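Local coordinates for protein N-acetyltransferase (Trypanosoma brucei, PDB 3I3G) that probably catalyses the transfer of the acetyl group of acetyl-CoA to D-glucosamine 6-phosphate, a step towards UDP-N-acetylglucosamine, at residues P45-G49 with V50-N54; P106-G110 with A111-K115. All blocks are in the same frame, centred on the assembly; numbering follows the deposited sequence.

Contact 1 of 2, residues P45-G49 with V50-N54; sequences PPLSG and VELAN
A capping box made by Ser48 and Glu51 opens helix 49-61, with Ser48 as its N-cap. The box is reciprocal. The side chain of Ser48 bends towards the first turn, its OG accepting from Glu51 N at 3.1 Å, while Glu51 reaches back to take the backbone N-H of Ser48 on OE1, 2.9 Å away and almost straight (172°). OE1 uses its anti lone pair for this bond, and Ser48 OG adds a weak one to the same oxygen. With chi1 of 66°, Ser48 OG stands between its own backbone N and carbonyl carbon, which sets it within reach of Glu51 N. Regular helix bonding starts at once, for Ser48 O accepts from Leu52 N at 2.9 Å and Gly49 O from Ala53 N.

A hydrophobic staple accompanies the box: Leu47, just before the cap, sets its CB 4.0 Å from CG of Leu52, and the CD1 of Leu47 meets the CD2 of Leu52. Leu47 also runs across Glu51 at about a right angle, bringing its CD2 close to OE1. The two leucines pack against Leu35 of helix 31-38, and Phe89 of the second subunit touches both, so this helix start takes part in the subunit interface.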
loop_
_atom_site.group_PDB
_atom_site.type_symbol
_atom_site.label_atom_id
_atom_site.label_comp_id
_atom_site.label_asym_id
_atom_site.label_seq_id
_atom_site.Cartn_x
_atom_site.Cartn_y
_atom_site.Cartn_z
ATOM N N PRO A 45 17.315 8.511 9.673
ATOM C CA PRO A 45 18.763 8.708 9.711
ATOM C C PRO A 45 19.285 9.277 8.397
ATOM O O PRO A 45 18.648 9.110 7.355
ATOM C CB PRO A 45 19.311 7.293 9.935
ATOM C CG PRO A 45 18.190 6.371 9.581
ATOM C CD PRO A 45 16.943 7.111 9.931
ATOM N N PRO A 46 20.446 9.945 8.444
ATOM C CA PRO A 46 21.024 10.616 7.283
ATOM C C PRO A 46 21.247 9.685 6.095
ATOM O O PRO A 46 21.600 8.518 6.271
ATOM C CB PRO A 46 22.371 11.125 7.808
ATOM C CG PRO A 46 22.186 11.242 9.279
ATOM C CD PRO A 46 21.275 10.112 9.650
ATOM N N LEU A 47 21.038 10.216 4.896
ATOM C CA LEU A 47 21.339 9.506 3.662
ATOM C C LEU A 47 22.044 10.455 2.703
ATOM O O LEU A 47 21.770 11.654 2.693
ATOM C CB LEU A 47 20.059 8.967 3.021
ATOM C CG LEU A 47 19.340 7.828 3.748
ATOM C CD1 LEU A 47 17.969 7.581 3.134
ATOM C CD2 LEU A 47 20.179 6.558 3.728
ATOM N N SER A 48 22.956 9.921 1.900
ATOM C CA SER A 48 23.678 10.737 0.931
ATOM C C SER A 48 22.758 11.129 -0.219
ATOM O O SER A 48 21.712 10.514 -0.425
ATOM C CB SER A 48 24.889 9.978 0.391
ATOM O OG SER A 48 24.480 8.852 -0.368
ATOM N N GLY A 49 23.149 12.155 -0.967
ATOM C CA GLY A 49 22.390 12.570 -2.139
ATOM C C GLY A 49 22.223 11.426 -3.123
ATOM O O GLY A 49 21.155 11.247 -3.708
ATOM N N VAL A 50 23.284 10.647 -3.301
ATOM C CA VAL A 50 23.245 9.496 -4.197
ATOM C C VAL A 50 22.231 8.460 -3.723
ATOM O O VAL A 50 21.448 7.940 -4.516
ATOM C CB VAL A 50 24.628 8.832 -4.326
ATOM C CG1 VAL A 50 24.495 7.447 -4.946
ATOM C CG2 VAL A 50 25.562 9.705 -5.152
ATOM N N GLU A 51 22.251 8.165 -2.428
ATOM C CA GLU A 51 21.319 7.202 -1.849
ATOM C C GLU A 51 19.880 7.684 -1.986
ATOM O O GLU A 51 18.992 6.920 -2.366
ATOM C CB GLU A 51 21.655 6.943 -0.379
ATOM C CG GLU A 51 22.967 6.202 -0.170
ATOM C CD GLU A 51 23.348 6.076 1.292
ATOM O OE1 GLU A 51 23.269 7.087 2.024
ATOM O OE2 GLU A 51 23.737 4.964 1.711
ATOM N N LEU A 52 19.654 8.956 -1.675
ATOM C CA LEU A 52 18.323 9.540 -1.790
ATOM C C LEU A 52 17.804 9.442 -3.221
ATOM O O LEU A 52 16.662 9.046 -3.452
ATOM C CB LEU A 52 18.334 10.999 -1.329
ATOM C CG LEU A 52 18.447 11.234 0.179
ATOM C CD1 LEU A 52 18.785 12.689 0.477
ATOM C CD2 LEU A 52 17.162 10.821 0.886
ATOM N N ALA A 53 18.652 9.801 -4.180
ATOM C CA ALA A 53 18.274 9.767 -5.588
ATOM C C ALA A 53 17.835 8.369 -6.014
ATOM O O ALA A 53 16.835 8.210 -6.714
ATOM C CB ALA A 53 19.423 10.252 -6.460
ATOM N N ASN A 54 18.592 7.362 -5.592
ATOM C CA ASN A 54 18.283 5.979 -5.936
ATOM C C ASN A 54 16.942 5.529 -5.368
ATOM O O ASN A 54 16.188 4.815 -6.027
ATOM C CB ASN A 54 19.397 5.044 -5.468
ATOM C CG ASN A 54 20.642 5.154 -6.322
ATOM O OD1 ASN A 54 20.624 5.774 -7.385
ATOM N ND2 ASN A 54 21.732 4.550 -5.863
#

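Contact 2 of 2, residues P106-G110 with A111-K115; sequences PSYRG and AGLGK
Tyr108 meets Ala111 with one edge of its ring, CD1 lying 4.0 Å from the alanine CB, which sits near the ring plane. The sequence that follows, Arg109-Gly110-Ala111-Gly112-Leu113-Gly114, matches the Q/R-x-x-G-x-G/A signature of the GNAT fold, the loop between a strand and a helix that in relatives receives the pyrophosphate of acetyl-CoA on its backbone N-H groups.

A type I turn from Tyr108 to Ala111 reverses the chain, closed by Ala111 N donating to Tyr108 O at 3.0 Å, the donor standing well above the carbonyl plane. Beyond it, Gly112 takes a positive phi of 69° and serves as N-cap of helix 113-127. Two water molecules bridge the bend. One accepts from Gly112 N and donates to Arg109 O; the other accepts from Leu113 N at 2.9 Å, and its 2.5 Å approach to Tyr108 O is short enough to be doubtful in length. The N-H groups of Gly112 and Leu113 thus have water as partners; by analogy with relatives, N-H groups of this loop probably bind the pyrophosphate.

On the apolar side, CG of Tyr108 lies beside its backbone N (chi1 -76°), which sets the ring against Ala111 and Leu113. Leu113 brings CD1 to 3.8 Å from CB of Tyr108 and approaches the ring obliquely. Both residues pack on Val78 of strand 76-86 and on Leu21 of strand 21-25. Arg109 points away from 111-115 and folds back over the preceding 3-10 turn, where its N and NH1 reach Pro106 O from opposite faces of the carbonyl plane, NH1 at 2.9 Å.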
loop_
_atom_site.group_PDB
_atom_site.type_symbol
_atom_site.label_atom_id
_atom_site.label_comp_id
_atom_site.label_asym_id
_atom_site.label_seq_id
_atom_site.Cartn_x
_atom_site.Cartn_y
_atom_site.Cartn_z
ATOM N N PRO A 106 5.846 21.134 11.794
ATOM C CA PRO A 106 5.129 21.681 12.942
ATOM C C PRO A 106 4.967 23.196 12.854
ATOM O O PRO A 106 3.980 23.743 13.348
ATOM C CB PRO A 106 6.019 21.304 14.137
ATOM C CG PRO A 106 7.306 20.806 13.552
ATOM C CD PRO A 106 6.972 20.281 12.201
ATOM N N SER A 107 5.927 23.865 12.224
ATOM C CA SER A 107 5.874 25.315 12.074
ATOM C C SER A 107 4.682 25.748 11.227
ATOM O O SER A 107 4.242 26.896 11.302
ATOM C CB SER A 107 7.171 25.841 11.457
ATOM O OG SER A 107 8.268 25.645 12.333
ATOM N N TYR A 108 4.162 24.825 10.423
ATOM C CA TYR A 108 3.038 25.122 9.540
ATOM C C TYR A 108 1.749 24.454 10.010
ATOM O O TYR A 108 0.826 24.245 9.225
ATOM C CB TYR A 108 3.362 24.702 8.104
ATOM C CG TYR A 108 4.312 25.645 7.403
ATOM C CD1 TYR A 108 3.841 26.602 6.517
ATOM C CD2 TYR A 108 5.678 25.589 7.639
ATOM C CE1 TYR A 108 4.704 27.472 5.878
ATOM C CE2 TYR A 108 6.549 26.457 7.006
ATOM C CZ TYR A 108 6.054 27.395 6.126
ATOM O OH TYR A 108 6.916 28.262 5.490
ATOM N N ARG A 109 1.717 24.204 11.298
ATOM C CA ARG A 109 0.619 23.565 11.990
ATOM C C ARG A 109 -0.701 24.309 11.850
ATOM O O ARG A 109 -1.744 23.811 12.101
ATOM C CB ARG A 109 0.990 23.403 13.473
ATOM C CG ARG A 109 1.341 24.694 14.213
ATOM C CD ARG A 109 1.852 24.394 15.596
ATOM N NE ARG A 109 2.155 25.584 16.362
ATOM C CZ ARG A 109 3.325 26.210 16.289
ATOM N NH1 ARG A 109 4.244 25.730 15.463
ATOM N NH2 ARG A 109 3.557 27.313 16.989
ATOM N N GLY A 110 -0.606 25.532 11.411
ATOM C CA GLY A 110 -1.764 26.414 11.313
ATOM C C GLY A 110 -2.036 26.874 9.894
ATOM O O GLY A 110 -2.820 27.798 9.671
ATOM N N ALA A 111 -1.395 26.223 8.930
ATOM C CA ALA A 111 -1.499 26.635 7.535
ATOM C C ALA A 111 -2.471 25.772 6.731
ATOM O O ALA A 111 -2.803 26.099 5.591
ATOM C CB ALA A 111 -0.122 26.638 6.881
ATOM N N GLY A 112 -2.922 24.671 7.325
ATOM C CA GLY A 112 -3.858 23.769 6.658
ATOM C C GLY A 112 -3.244 23.022 5.487
ATOM O O GLY A 112 -3.924 22.723 4.505
ATOM N N LEU A 113 -1.950 22.728 5.550
ATOM C CA LEU A 113 -1.268 21.983 4.505
ATOM C C LEU A 113 -1.731 20.526 4.441
ATOM O O LEU A 113 -1.806 19.970 3.405
ATOM C CB LEU A 113 0.237 22.023 4.669
ATOM C CG LEU A 113 0.901 23.398 4.800
ATOM C CD1 LEU A 113 2.356 23.308 4.694
ATOM C CD2 LEU A 113 0.337 24.327 3.886
ATOM N N GLY A 114 -2.008 19.951 5.594
ATOM C CA GLY A 114 -2.461 18.565 5.642
ATOM C C GLY A 114 -3.696 18.349 4.789
ATOM O O GLY A 114 -3.729 17.459 3.937
ATOM N N LYS A 115 -4.715 19.168 5.021
ATOM C CA LYS A 115 -5.954 19.089 4.254
ATOM C C LYS A 115 -5.689 19.226 2.757
ATOM O O LYS A 115 -6.199 18.445 1.953
ATOM C CB LYS A 115 -6.932 20.171 4.715
ATOM C CG LYS A 115 -8.195 20.276 3.873
ATOM C CD LYS A 115 -9.186 21.248 4.497
ATOM C CE LYS A 115 -10.427 21.411 3.636
ATOM N NZ LYS A 115 -11.464 20.389 3.951
HETATM O O HOH W 1 -0.642 22.476 8.153
HETATM O O HOH W 2 -3.643 23.548 9.917
#

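Both contacts are local and lie at the surface, each at the place where a loop becomes a helix, yet the first N-H groups of the two helices find their partners differently. In contact 1 side chains close the helix start: a serine and a glutamate exchange bonds, and a leucine pair packs between the helix start, helix 31-38 and Phe89 of the second subunit. In contact 2 the N-cap is a glycine, and water takes the place of side-chain acceptors, in a loop that in relatives binds acetyl-CoA through its N-H groups. Each uses one buried leucine, Leu52 resting on helix 31-38 and Leu113 on the central sheet. The centres lie about 26 Å apart, and the contacts do not touch.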